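Local coordinates for MDM10 isoform 1 (Saccharomyces cerevisiae, PDB 7BTX), which forms part of the complex that tethers the endoplasmic reticulum to mitochondria and acts in late assembly of the TOM translocase of the outer membrane, at residues 304-310 and 418-423; 425-430 and 442-448; 22-27 and 209-213; 40-46 and 484-490. One frame throughout, in Å; residues are numbered along the deposited sequence.

Contact 1 (304-310 and 418-423); sequences ESNLSFG and LSTSLR
Phe309 and Thr420 face each other on two antiparallel neighbours in the wall of a mitochondrial beta-barrel. Phe309 N donates to Thr420 O at 2.8 Å, but the 124° angle at the hydrogen makes the bond weak. CA-H...O contacts from Ser308, Ser419 and Gly310 add to the pairing. Further along, side chains take over. The Arg423 chain starts with CG anti to the backbone N (chi1 169°) and bends at chi2 and chi3, which brings the guanidinium to Glu304. Glu304, itself bent at chi2, comes from the opposite direction. Its OE2 lies at the guanidinium edge and forms a salt bridge with Arg423 NE; the modelled closeness is doubtful at this resolution. The carboxylate and guanidinium planes are 45° apart. Arg423 NH2 also gives a weak bond to Ser305 O at 3.4 Å. Ser305 OG is hydrogen-bonded to Tyr296 OH on strand 292-297. Asn306 OD1 accepts a weak bond from Arg423 N at 3.5 Å. On the same amide, Asn306 ND2 lies 3.4 Å from Arg423 CB.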
loop_
_atom_site.group_PDB
_atom_site.type_symbol
_atom_site.label_atom_id
_atom_site.label_comp_id
_atom_site.label_asym_id
_atom_site.label_seq_id
_atom_site.Cartn_x
_atom_site.Cartn_y
_atom_site.Cartn_z
ATOM N N GLU D 304 -25.386 -7.543 -34.878
ATOM C CA GLU D 304 -25.436 -7.586 -33.420
ATOM C C GLU D 304 -26.080 -6.284 -32.958
ATOM O O GLU D 304 -25.501 -5.207 -33.119
ATOM C CB GLU D 304 -24.032 -7.762 -32.845
ATOM C CG GLU D 304 -23.944 -7.974 -31.344
ATOM C CD GLU D 304 -23.821 -6.671 -30.580
ATOM O OE1 GLU D 304 -23.312 -5.690 -31.160
ATOM O OE2 GLU D 304 -24.221 -6.631 -29.400
ATOM N N SER D 305 -27.266 -6.377 -32.367
ATOM C CA SER D 305 -27.990 -5.177 -31.969
ATOM C C SER D 305 -27.685 -4.781 -30.533
ATOM O O SER D 305 -26.998 -5.508 -29.809
ATOM C CB SER D 305 -29.495 -5.379 -32.145
ATOM O OG SER D 305 -29.860 -5.300 -33.511
ATOM N N ASN D 306 -28.194 -3.621 -30.126
ATOM C CA ASN D 306 -28.144 -3.140 -28.753
ATOM C C ASN D 306 -29.216 -2.074 -28.604
ATOM O O ASN D 306 -29.585 -1.432 -29.588
ATOM C CB ASN D 306 -26.764 -2.579 -28.412
ATOM C CG ASN D 306 -26.515 -2.509 -26.921
ATOM O OD1 ASN D 306 -27.449 -2.488 -26.121
ATOM N ND2 ASN D 306 -25.247 -2.467 -26.537
ATOM N N LEU D 307 -29.736 -1.873 -27.396
ATOM C CA LEU D 307 -30.770 -0.853 -27.245
ATOM C C LEU D 307 -30.618 -0.235 -25.856
ATOM O O LEU D 307 -31.160 -0.709 -24.859
ATOM C CB LEU D 307 -32.171 -1.422 -27.457
ATOM C CG LEU D 307 -33.325 -0.422 -27.382
ATOM C CD1 LEU D 307 -33.329 0.478 -28.596
ATOM C CD2 LEU D 307 -34.645 -1.145 -27.267
ATOM N N SER D 308 -29.877 0.866 -25.797
ATOM C CA SER D 308 -29.680 1.556 -24.538
ATOM C C SER D 308 -30.876 2.452 -24.241
ATOM O O SER D 308 -31.754 2.660 -25.075
ATOM C CB SER D 308 -28.382 2.351 -24.573
ATOM O OG SER D 308 -27.274 1.490 -24.748
ATOM N N PHE D 309 -30.913 2.981 -23.027
ATOM C CA PHE D 309 -31.962 3.900 -22.610
ATOM C C PHE D 309 -31.343 4.891 -21.635
ATOM O O PHE D 309 -30.237 4.671 -21.136
ATOM C CB PHE D 309 -33.141 3.135 -21.995
ATOM C CG PHE D 309 -34.138 2.652 -22.995
ATOM C CD1 PHE D 309 -35.056 3.523 -23.550
ATOM C CD2 PHE D 309 -34.161 1.324 -23.376
ATOM C CE1 PHE D 309 -35.979 3.079 -24.476
ATOM C CE2 PHE D 309 -35.080 0.873 -24.300
ATOM C CZ PHE D 309 -35.990 1.753 -24.851
ATOM N N GLY D 310 -32.055 5.969 -21.344
ATOM C CA GLY D 310 -31.569 6.966 -20.413
ATOM C C GLY D 310 -32.642 7.989 -20.137
ATOM O O GLY D 310 -33.227 8.534 -21.069
ATOM N N LEU D 418 -31.069 7.451 -14.765
ATOM C CA LEU D 418 -31.081 6.032 -15.080
ATOM C C LEU D 418 -30.475 5.790 -16.460
ATOM O O LEU D 418 -30.490 6.663 -17.325
ATOM C CB LEU D 418 -32.502 5.476 -15.037
ATOM C CG LEU D 418 -33.171 5.139 -13.705
ATOM C CD1 LEU D 418 -33.673 6.375 -12.968
ATOM C CD2 LEU D 418 -34.302 4.161 -13.937
ATOM N N SER D 419 -29.931 4.589 -16.665
ATOM C CA SER D 419 -29.479 4.192 -17.996
ATOM C C SER D 419 -29.454 2.681 -18.171
ATOM O O SER D 419 -28.519 2.012 -17.725
ATOM C CB SER D 419 -28.089 4.743 -18.310
ATOM O OG SER D 419 -27.093 4.075 -17.570
ATOM N N THR D 420 -30.455 2.142 -18.859
ATOM C CA THR D 420 -30.563 0.704 -19.041
ATOM C C THR D 420 -29.855 0.268 -20.316
ATOM O O THR D 420 -30.048 0.859 -21.375
ATOM C CB THR D 420 -32.036 0.307 -19.115
ATOM O OG1 THR D 420 -32.727 0.824 -17.973
ATOM C CG2 THR D 420 -32.186 -1.203 -19.142
ATOM N N SER D 421 -29.027 -0.768 -20.218
ATOM C CA SER D 421 -28.494 -1.414 -21.411
ATOM C C SER D 421 -29.172 -2.766 -21.592
ATOM O O SER D 421 -29.832 -3.250 -20.668
ATOM C CB SER D 421 -26.980 -1.581 -21.313
ATOM O OG SER D 421 -26.470 -2.248 -22.450
ATOM N N LEU D 422 -29.035 -3.384 -22.763
ATOM C CA LEU D 422 -29.693 -4.665 -22.997
ATOM C C LEU D 422 -28.716 -5.742 -23.445
ATOM O O LEU D 422 -28.934 -6.927 -23.178
ATOM C CB LEU D 422 -30.810 -4.519 -24.027
ATOM C CG LEU D 422 -32.236 -4.378 -23.492
ATOM C CD1 LEU D 422 -32.475 -3.032 -22.838
ATOM C CD2 LEU D 422 -33.231 -4.605 -24.612
ATOM N N ARG D 423 -27.651 -5.354 -24.144
ATOM C CA ARG D 423 -26.614 -6.320 -24.483
ATOM C C ARG D 423 -25.836 -6.734 -23.243
ATOM O O ARG D 423 -25.533 -7.918 -23.054
ATOM C CB ARG D 423 -25.682 -5.734 -25.546
ATOM C CG ARG D 423 -24.410 -6.531 -25.814
ATOM C CD ARG D 423 -24.709 -7.925 -26.350
ATOM N NE ARG D 423 -25.389 -7.894 -27.641
ATOM C CZ ARG D 423 -26.039 -8.928 -28.163
ATOM N NH1 ARG D 423 -26.098 -10.076 -27.504
ATOM N NH2 ARG D 423 -26.631 -8.817 -29.343
#

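Contact 2 (425-430 and 442-448); sequences KTLKLL and AGTELVF
A beta hairpin, made of strands 426-434 and 439-447, holds this contact in the barrel wall. The paired strands run antiparallel, and the axes of segments 426-430 and 442-447 come within 4.6 Å. Leu427 and Leu446 form a hydrogen-bonded pair, and so do Leu429 and Thr444; Leu429 N to Thr444 O is 2.8 Å. Phe448 N extends the ladder to Lys425 O at 3.2 Å. One face carries Leu427, Leu429, Thr444 and Leu446, which is consistent with a side turned to lipid. There Leu427 CB meets the edge of the Phe448 ring at CE2, 3.6 Å away. Leu429 CD1 lies beside Thr444 CG2 at 3.8 Å. On the other face Lys428 and Glu445 run side by side, with Lys428 CG 3.7 Å from Glu445 CG. Their charged ends stay apart. Lys428 bends at chi2 and chi3, and its NZ goes to the carbonyls of Leu35 and Phe37, with a cation-pi contact to Phe37. Strand 413-420 flanks strand 426-434. On the far side, Gly443 bonds through its backbone to Gly486.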
loop_
_atom_site.group_PDB
_atom_site.type_symbol
_atom_site.label_atom_id
_atom_site.label_comp_id
_atom_site.label_asym_id
_atom_site.label_seq_id
_atom_site.Cartn_x
_atom_site.Cartn_y
_atom_site.Cartn_z
ATOM N N LYS D 425 -27.111 -5.933 -20.171
ATOM C CA LYS D 425 -28.221 -6.163 -19.242
ATOM C C LYS D 425 -27.948 -5.541 -17.872
ATOM O O LYS D 425 -28.006 -6.197 -16.834
ATOM C CB LYS D 425 -28.547 -7.658 -19.128
ATOM C CG LYS D 425 -30.000 -7.976 -18.760
ATOM C CD LYS D 425 -30.997 -7.020 -19.402
ATOM C CE LYS D 425 -32.418 -7.336 -18.972
ATOM N NZ LYS D 425 -33.351 -6.214 -19.269
ATOM N N THR D 426 -27.646 -4.248 -17.891
ATOM C CA THR D 426 -27.338 -3.501 -16.687
ATOM C C THR D 426 -28.404 -2.447 -16.443
ATOM O O THR D 426 -29.300 -2.231 -17.259
ATOM C CB THR D 426 -25.963 -2.833 -16.776
ATOM O OG1 THR D 426 -25.920 -1.978 -17.922
ATOM C CG2 THR D 426 -24.870 -3.875 -16.890
ATOM N N LEU D 427 -28.297 -1.793 -15.291
ATOM C CA LEU D 427 -29.175 -0.678 -14.952
ATOM C C LEU D 427 -28.384 0.224 -14.012
ATOM O O LEU D 427 -28.250 -0.080 -12.825
ATOM C CB LEU D 427 -30.469 -1.163 -14.316
ATOM C CG LEU D 427 -31.406 -0.120 -13.703
ATOM C CD1 LEU D 427 -31.852 0.877 -14.738
ATOM C CD2 LEU D 427 -32.604 -0.782 -13.065
ATOM N N LYS D 428 -27.840 1.306 -14.550
ATOM C CA LYS D 428 -27.121 2.266 -13.733
ATOM C C LYS D 428 -28.086 3.301 -13.185
ATOM O O LYS D 428 -28.925 3.829 -13.911
ATOM C CB LYS D 428 -26.029 2.952 -14.546
ATOM C CG LYS D 428 -24.939 2.025 -15.014
ATOM C CD LYS D 428 -24.422 2.425 -16.373
ATOM C CE LYS D 428 -23.728 3.766 -16.327
ATOM N NZ LYS D 428 -23.200 4.148 -17.660
ATOM N N LEU D 429 -27.972 3.580 -11.896
ATOM C CA LEU D 429 -28.707 4.660 -11.264
ATOM C C LEU D 429 -27.711 5.631 -10.660
ATOM O O LEU D 429 -26.629 5.234 -10.232
ATOM C CB LEU D 429 -29.652 4.151 -10.176
ATOM C CG LEU D 429 -30.752 3.170 -10.568
ATOM C CD1 LEU D 429 -30.348 1.748 -10.244
ATOM C CD2 LEU D 429 -32.031 3.535 -9.852
ATOM N N LEU D 430 -28.075 6.906 -10.626
ATOM C CA LEU D 430 -27.174 7.919 -10.103
ATOM C C LEU D 430 -27.983 9.095 -9.598
ATOM O O LEU D 430 -28.811 9.635 -10.331
ATOM C CB LEU D 430 -26.186 8.391 -11.172
ATOM C CG LEU D 430 -25.106 9.377 -10.725
ATOM C CD1 LEU D 430 -24.017 8.676 -9.952
ATOM C CD2 LEU D 430 -24.525 10.098 -11.909
ATOM N N ALA D 442 -24.452 9.945 -5.080
ATOM C CA ALA D 442 -24.653 8.529 -4.808
ATOM C C ALA D 442 -25.096 7.819 -6.077
ATOM O O ALA D 442 -25.906 8.349 -6.840
ATOM C CB ALA D 442 -25.694 8.326 -3.711
ATOM N N GLY D 443 -24.571 6.621 -6.301
ATOM C CA GLY D 443 -24.919 5.895 -7.503
ATOM C C GLY D 443 -24.606 4.417 -7.467
ATOM O O GLY D 443 -23.579 4.011 -6.925
ATOM N N THR D 444 -25.474 3.599 -8.054
ATOM C CA THR D 444 -25.302 2.156 -8.075
ATOM C C THR D 444 -25.503 1.621 -9.483
ATOM O O THR D 444 -25.982 2.317 -10.378
ATOM C CB THR D 444 -26.274 1.456 -7.119
ATOM O OG1 THR D 444 -25.994 0.053 -7.104
ATOM C CG2 THR D 444 -27.699 1.670 -7.561
ATOM N N GLU D 445 -25.125 0.362 -9.663
ATOM C CA GLU D 445 -25.326 -0.361 -10.906
ATOM C C GLU D 445 -25.875 -1.738 -10.569
ATOM O O GLU D 445 -25.479 -2.339 -9.570
ATOM C CB GLU D 445 -24.022 -0.483 -11.694
ATOM C CG GLU D 445 -24.189 -1.060 -13.080
ATOM C CD GLU D 445 -22.880 -1.198 -13.819
ATOM O OE1 GLU D 445 -21.820 -1.034 -13.186
ATOM O OE2 GLU D 445 -22.907 -1.468 -15.036
ATOM N N LEU D 446 -26.808 -2.227 -11.371
ATOM C CA LEU D 446 -27.363 -3.553 -11.174
ATOM C C LEU D 446 -27.074 -4.398 -12.403
ATOM O O LEU D 446 -26.817 -3.876 -13.484
ATOM C CB LEU D 446 -28.869 -3.487 -10.907
ATOM C CG LEU D 446 -29.315 -2.437 -9.889
ATOM C CD1 LEU D 446 -30.816 -2.433 -9.747
ATOM C CD2 LEU D 446 -28.674 -2.685 -8.552
ATOM N N VAL D 447 -27.078 -5.715 -12.225
ATOM C CA VAL D 447 -26.923 -6.663 -13.323
ATOM C C VAL D 447 -28.038 -7.688 -13.203
ATOM O O VAL D 447 -28.161 -8.356 -12.172
ATOM C CB VAL D 447 -25.544 -7.350 -13.311
ATOM C CG1 VAL D 447 -25.510 -8.470 -14.321
ATOM C CG2 VAL D 447 -24.447 -6.354 -13.617
ATOM N N PHE D 448 -28.844 -7.820 -14.253
ATOM C CA PHE D 448 -30.148 -8.455 -14.145
ATOM C C PHE D 448 -30.158 -9.930 -14.511
ATOM O O PHE D 448 -31.239 -10.520 -14.589
ATOM C CB PHE D 448 -31.159 -7.706 -15.008
ATOM C CG PHE D 448 -31.890 -6.630 -14.273
ATOM C CD1 PHE D 448 -33.064 -6.909 -13.597
ATOM C CD2 PHE D 448 -31.391 -5.342 -14.238
ATOM C CE1 PHE D 448 -33.738 -5.917 -12.914
ATOM C CE2 PHE D 448 -32.057 -4.349 -13.555
ATOM C CZ PHE D 448 -33.233 -4.637 -12.891
#

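Contact 3 (22-27 and 209-213); sequences NSYEDI and RVLHN
An inverse gamma turn centred on Tyr24 sets the loop between helices 5-16 and 30-33 against strand 209-211, consistent with a loop lying inside the barrel. The two segments meet by van der Waals contact, without hydrogen bonds between them. With chi1 at -162°, the Tyr24 ring swings away from its own backbone N, and its edge meets Leu211 CD1 and Arg209 CD. The Tyr24 hydroxyl bonds to Ser249 and Thr251 on strand 245-258. Arg209 runs extended from CG to NE, and its CD packs 3.8 Å from Tyr24 CB. Glu25 CB lies over one face of the guanidinium. Arg209 NH2 forms a salt bridge with Glu196 on strand 194-199. Cut back to an alanine, Arg209 would lose its guanidinium and CD; Glu196 would probably be left without this partner, and the packing against Tyr24 CB would probably be lost. Leu211 packs against the loop, with Leu211 CB 3.3 Å from Asn22 O. The Ile27 and Leu211 side chains run past one another in opposite senses, with Ile27 CD1 3.9 Å from Leu211 CD1.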
loop_
_atom_site.group_PDB
_atom_site.type_symbol
_atom_site.label_atom_id
_atom_site.label_comp_id
_atom_site.label_asym_id
_atom_site.label_seq_id
_atom_site.Cartn_x
_atom_site.Cartn_y
_atom_site.Cartn_z
ATOM N N ASN D 22 -21.672 23.576 -32.789
ATOM C CA ASN D 22 -21.329 23.158 -34.138
ATOM C C ASN D 22 -20.072 22.302 -34.201
ATOM O O ASN D 22 -19.578 22.045 -35.300
ATOM C CB ASN D 22 -21.162 24.380 -35.041
ATOM C CG ASN D 22 -22.477 24.903 -35.555
ATOM O OD1 ASN D 22 -22.939 25.967 -35.141
ATOM N ND2 ASN D 22 -23.086 24.167 -36.476
ATOM N N SER D 23 -19.537 21.848 -33.072
ATOM C CA SER D 23 -18.317 21.053 -33.096
ATOM C C SER D 23 -18.659 19.588 -33.318
ATOM O O SER D 23 -19.729 19.127 -32.911
ATOM C CB SER D 23 -17.548 21.231 -31.793
ATOM O OG SER D 23 -16.308 20.550 -31.839
ATOM N N TYR D 24 -17.751 18.850 -33.955
ATOM C CA TYR D 24 -17.937 17.416 -34.136
ATOM C C TYR D 24 -17.340 16.653 -32.957
ATOM O O TYR D 24 -16.563 15.712 -33.134
ATOM C CB TYR D 24 -17.306 16.962 -35.457
ATOM C CG TYR D 24 -17.781 15.618 -35.957
ATOM C CD1 TYR D 24 -19.080 15.444 -36.399
ATOM C CD2 TYR D 24 -16.923 14.525 -35.993
ATOM C CE1 TYR D 24 -19.514 14.218 -36.851
ATOM C CE2 TYR D 24 -17.350 13.297 -36.437
ATOM C CZ TYR D 24 -18.644 13.148 -36.867
ATOM O OH TYR D 24 -19.068 11.922 -37.314
ATOM N N GLU D 25 -17.672 17.071 -31.741
ATOM C CA GLU D 25 -17.424 16.254 -30.566
ATOM C C GLU D 25 -18.608 16.435 -29.635
ATOM O O GLU D 25 -18.719 15.763 -28.605
ATOM C CB GLU D 25 -16.110 16.641 -29.890
ATOM C CG GLU D 25 -15.978 18.119 -29.604
ATOM C CD GLU D 25 -14.808 18.437 -28.705
ATOM O OE1 GLU D 25 -14.129 17.492 -28.253
ATOM O OE2 GLU D 25 -14.564 19.633 -28.450
ATOM N N ASP D 26 -19.504 17.344 -30.014
ATOM C CA ASP D 26 -20.736 17.600 -29.288
ATOM C C ASP D 26 -21.937 17.297 -30.164
ATOM O O ASP D 26 -23.028 17.826 -29.935
ATOM C CB ASP D 26 -20.799 19.044 -28.798
ATOM C CG ASP D 26 -19.755 19.351 -27.748
ATOM O OD1 ASP D 26 -18.785 20.068 -28.068
ATOM O OD2 ASP D 26 -19.905 18.885 -26.602
ATOM N N ILE D 27 -21.747 16.461 -31.181
ATOM C CA ILE D 27 -22.826 16.093 -32.088
ATOM C C ILE D 27 -23.619 14.960 -31.448
ATOM O O ILE D 27 -24.853 14.963 -31.471
ATOM C CB ILE D 27 -22.278 15.755 -33.493
ATOM C CG1 ILE D 27 -23.385 15.301 -34.433
ATOM C CG2 ILE D 27 -21.101 14.775 -33.449
ATOM C CD1 ILE D 27 -23.078 15.575 -35.873
ATOM N N ARG D 209 -11.919 17.476 -38.944
ATOM C CA ARG D 209 -13.334 17.381 -38.627
ATOM C C ARG D 209 -14.057 18.464 -39.398
ATOM O O ARG D 209 -13.461 19.476 -39.760
ATOM C CB ARG D 209 -13.634 17.570 -37.138
ATOM C CG ARG D 209 -13.105 16.519 -36.200
ATOM C CD ARG D 209 -13.594 16.837 -34.801
ATOM N NE ARG D 209 -12.717 16.322 -33.759
ATOM C CZ ARG D 209 -12.458 16.966 -32.628
ATOM N NH1 ARG D 209 -11.648 16.431 -31.727
ATOM N NH2 ARG D 209 -13.003 18.149 -32.403
ATOM N N VAL D 210 -15.344 18.251 -39.635
ATOM C CA VAL D 210 -16.189 19.250 -40.274
ATOM C C VAL D 210 -17.616 18.963 -39.841
ATOM O O VAL D 210 -17.972 17.812 -39.585
ATOM C CB VAL D 210 -16.011 19.247 -41.810
ATOM C CG1 VAL D 210 -16.426 17.926 -42.430
ATOM C CG2 VAL D 210 -16.733 20.420 -42.469
ATOM N N LEU D 211 -18.418 20.004 -39.667
ATOM C CA LEU D 211 -19.824 19.857 -39.325
ATOM C C LEU D 211 -20.600 20.914 -40.090
ATOM O O LEU D 211 -20.680 22.066 -39.656
ATOM C CB LEU D 211 -20.032 19.979 -37.817
ATOM C CG LEU D 211 -21.397 19.643 -37.213
ATOM C CD1 LEU D 211 -21.198 18.958 -35.894
ATOM C CD2 LEU D 211 -22.229 20.887 -36.986
ATOM N N HIS D 212 -21.160 20.525 -41.227
ATOM C CA HIS D 212 -21.833 21.458 -42.123
ATOM C C HIS D 212 -23.294 21.550 -41.711
ATOM O O HIS D 212 -24.097 20.668 -42.000
ATOM C CB HIS D 212 -21.685 21.023 -43.573
ATOM C CG HIS D 212 -22.076 22.079 -44.556
ATOM N ND1 HIS D 212 -21.162 22.703 -45.375
ATOM C CD2 HIS D 212 -23.279 22.621 -44.853
ATOM C CE1 HIS D 212 -21.786 23.587 -46.133
ATOM N NE2 HIS D 212 -23.072 23.556 -45.836
ATOM N N ASN D 213 -23.637 22.639 -41.042
ATOM C CA ASN D 213 -25.020 22.892 -40.686
ATOM C C ASN D 213 -25.814 23.331 -41.913
ATOM O O ASN D 213 -25.349 24.127 -42.731
ATOM C CB ASN D 213 -25.085 23.961 -39.599
ATOM C CG ASN D 213 -26.444 24.055 -38.951
ATOM O OD1 ASN D 213 -27.305 23.206 -39.162
ATOM N ND2 ASN D 213 -26.645 25.091 -38.149
#

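Contact 4 (40-46 and 484-490); sequences PSAIHLQ and KFGIQFQ
His44 O is approached by two groups of 484-490: Phe489 N at 2.8 Å, in a weak, bent bond, and the CA-H of Gln488. Ile487 O is held the same way, by a weak bond from His44 N at 3.1 Å and by the CA-H of Ile43. His44 thus bonds to the residues before and after Gln488, a parallel register. This is the parallel closure of the mitochondrial beta-barrel, where the first strand meets the last. Ile43, Leu45, Ile487 and Phe489 share one face. Ile43 CD1 packs 3.7 Å from Ile487 CG1, and Ile43 CG2 sits in plane at the Phe489 ring edge, 3.9 Å from CE1. The opposite face holds His44, Gln46, Gln488 and Gln490. Gln488 bends at chi2 (142°), which brings OE1 to within 3.7 Å of Pro40 CG, while its NE2 lies 4.0 Å from His44 CD2. Shortened to an alanine, Gln488 would probably open a gap beside Pro40 and remove one neighbour of the His44 ring. Gln46 and Gln490 lie side by side, their amide planes 28° apart. The split into an apolar and a polar face suggests one side to lipid and one to the lumen.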
loop_
_atom_site.group_PDB
_atom_site.type_symbol
_atom_site.label_atom_id
_atom_site.label_comp_id
_atom_site.label_asym_id
_atom_site.label_seq_id
_atom_site.Cartn_x
_atom_site.Cartn_y
_atom_site.Cartn_z
ATOM N N PRO D 40 -19.744 5.944 -9.203
ATOM C CA PRO D 40 -18.641 5.790 -8.253
ATOM C C PRO D 40 -18.543 4.360 -7.751
ATOM O O PRO D 40 -19.538 3.640 -7.657
ATOM C CB PRO D 40 -19.015 6.752 -7.121
ATOM C CG PRO D 40 -20.007 7.678 -7.712
ATOM C CD PRO D 40 -20.761 6.883 -8.706
ATOM N N SER D 41 -17.319 3.943 -7.432
ATOM C CA SER D 41 -17.054 2.560 -7.058
ATOM C C SER D 41 -16.678 2.414 -5.587
ATOM O O SER D 41 -16.481 1.296 -5.105
ATOM C CB SER D 41 -15.960 1.972 -7.943
ATOM O OG SER D 41 -14.763 2.717 -7.824
ATOM N N ALA D 42 -16.595 3.526 -4.861
ATOM C CA ALA D 42 -16.238 3.530 -3.449
ATOM C C ALA D 42 -16.673 4.865 -2.868
ATOM O O ALA D 42 -17.101 5.763 -3.596
ATOM C CB ALA D 42 -14.743 3.329 -3.230
ATOM N N ILE D 43 -16.553 4.990 -1.547
ATOM C CA ILE D 43 -16.795 6.276 -0.901
ATOM C C ILE D 43 -15.607 7.185 -1.166
ATOM O O ILE D 43 -14.458 6.816 -0.907
ATOM C CB ILE D 43 -17.032 6.097 0.604
ATOM C CG1 ILE D 43 -17.935 4.895 0.863
ATOM C CG2 ILE D 43 -17.628 7.357 1.193
ATOM C CD1 ILE D 43 -19.346 5.074 0.375
ATOM N N HIS D 44 -15.880 8.378 -1.684
ATOM C CA HIS D 44 -14.836 9.247 -2.211
ATOM C C HIS D 44 -15.109 10.668 -1.756
ATOM O O HIS D 44 -16.192 11.200 -2.006
ATOM C CB HIS D 44 -14.788 9.157 -3.737
ATOM C CG HIS D 44 -13.647 9.898 -4.354
ATOM N ND1 HIS D 44 -12.480 9.275 -4.738
ATOM C CD2 HIS D 44 -13.498 11.205 -4.671
ATOM C CE1 HIS D 44 -11.654 10.169 -5.251
ATOM N NE2 HIS D 44 -12.248 11.348 -5.223
ATOM N N LEU D 45 -14.141 11.282 -1.084
ATOM C CA LEU D 45 -14.266 12.650 -0.611
ATOM C C LEU D 45 -13.330 13.545 -1.407
ATOM O O LEU D 45 -12.304 13.092 -1.912
ATOM C CB LEU D 45 -13.948 12.768 0.881
ATOM C CG LEU D 45 -14.983 12.306 1.910
ATOM C CD1 LEU D 45 -14.983 10.799 2.116
ATOM C CD2 LEU D 45 -14.767 13.012 3.222
ATOM N N GLN D 46 -13.694 14.818 -1.519
ATOM C CA GLN D 46 -12.901 15.761 -2.291
ATOM C C GLN D 46 -13.170 17.170 -1.793
ATOM O O GLN D 46 -14.319 17.538 -1.563
ATOM C CB GLN D 46 -13.206 15.656 -3.787
ATOM C CG GLN D 46 -12.545 16.726 -4.625
ATOM C CD GLN D 46 -12.518 16.399 -6.085
ATOM O OE1 GLN D 46 -12.978 15.342 -6.505
ATOM N NE2 GLN D 46 -11.971 17.305 -6.877
ATOM N N LYS D 484 -20.815 -2.540 -7.925
ATOM C CA LYS D 484 -20.229 -1.205 -7.743
ATOM C C LYS D 484 -21.178 -0.097 -7.274
ATOM O O LYS D 484 -21.472 0.844 -8.012
ATOM C CB LYS D 484 -19.445 -0.742 -8.996
ATOM C CG LYS D 484 -20.068 -0.762 -10.391
ATOM C CD LYS D 484 -19.065 -0.287 -11.426
ATOM C CE LYS D 484 -18.455 1.055 -11.046
ATOM N NZ LYS D 484 -17.262 1.386 -11.871
ATOM N N PHE D 485 -21.666 -0.203 -6.045
ATOM C CA PHE D 485 -22.222 0.952 -5.357
ATOM C C PHE D 485 -21.118 1.973 -5.069
ATOM O O PHE D 485 -19.936 1.636 -4.986
ATOM C CB PHE D 485 -22.900 0.509 -4.055
ATOM C CG PHE D 485 -23.620 1.612 -3.328
ATOM C CD1 PHE D 485 -24.808 2.131 -3.821
ATOM C CD2 PHE D 485 -23.097 2.142 -2.158
ATOM C CE1 PHE D 485 -25.468 3.148 -3.159
ATOM C CE2 PHE D 485 -23.751 3.160 -1.490
ATOM C CZ PHE D 485 -24.939 3.663 -1.993
ATOM N N GLY D 486 -21.511 3.237 -4.924
ATOM C CA GLY D 486 -20.560 4.271 -4.561
ATOM C C GLY D 486 -21.175 5.605 -4.196
ATOM O O GLY D 486 -22.188 6.001 -4.768
ATOM N N ILE D 487 -20.580 6.300 -3.232
ATOM C CA ILE D 487 -20.990 7.645 -2.858
ATOM C C ILE D 487 -19.802 8.574 -3.108
ATOM O O ILE D 487 -18.647 8.155 -3.087
ATOM C CB ILE D 487 -21.484 7.714 -1.393
ATOM C CG1 ILE D 487 -22.446 6.565 -1.104
ATOM C CG2 ILE D 487 -22.260 8.983 -1.105
ATOM C CD1 ILE D 487 -22.866 6.454 0.340
ATOM N N GLN D 488 -20.094 9.843 -3.384
ATOM C CA GLN D 488 -19.053 10.805 -3.711
ATOM C C GLN D 488 -19.349 12.166 -3.104
ATOM O O GLN D 488 -20.125 12.944 -3.662
ATOM C CB GLN D 488 -18.905 10.917 -5.224
ATOM C CG GLN D 488 -17.802 11.832 -5.681
ATOM C CD GLN D 488 -17.089 11.299 -6.895
ATOM O OE1 GLN D 488 -17.345 10.183 -7.336
ATOM N NE2 GLN D 488 -16.181 12.092 -7.442
ATOM N N PHE D 489 -18.747 12.461 -1.958
ATOM C CA PHE D 489 -18.893 13.764 -1.336
ATOM C C PHE D 489 -17.856 14.724 -1.902
ATOM O O PHE D 489 -16.760 14.326 -2.300
ATOM C CB PHE D 489 -18.742 13.668 0.181
ATOM C CG PHE D 489 -19.620 12.632 0.822
ATOM C CD1 PHE D 489 -19.160 11.341 1.032
ATOM C CD2 PHE D 489 -20.899 12.954 1.236
ATOM C CE1 PHE D 489 -19.966 10.392 1.623
ATOM C CE2 PHE D 489 -21.707 12.009 1.830
ATOM C CZ PHE D 489 -21.240 10.729 2.023
ATOM N N GLN D 490 -18.207 16.006 -1.926
ATOM C CA GLN D 490 -17.372 16.979 -2.611
ATOM C C GLN D 490 -17.690 18.370 -2.093
ATOM O O GLN D 490 -18.858 18.723 -1.949
ATOM C CB GLN D 490 -17.595 16.906 -4.124
ATOM C CG GLN D 490 -17.029 18.051 -4.912
ATOM C CD GLN D 490 -16.910 17.711 -6.366
ATOM O OE1 GLN D 490 -16.844 16.540 -6.733
ATOM N NE2 GLN D 490 -16.888 18.730 -7.212
#

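From the N terminus, contact 3 opens first, at 22-27. Contact 4 opens at 40-46, before contact 3 closes at 209-213, so the two cross. Contact 3 ties the loop between helices 5-16 and 30-33 to the barrel wall. Contacts 1 and 2 then follow in series, both within the long span that contact 4 closes at 484-490. Contact 1 bridges a 107-residue stretch, much of it not modelled, and joins 304-310 to strand 413-420. Contact 2 lies within the hairpin of strands 426-434 and 439-447. Contacts 1 and 2 touch through Ser419 N and Lys428 O, 3.0 Å apart. Contact 2 also touches contact 4. Contacts 1, 2 and 4 thus run along the wall to the seam.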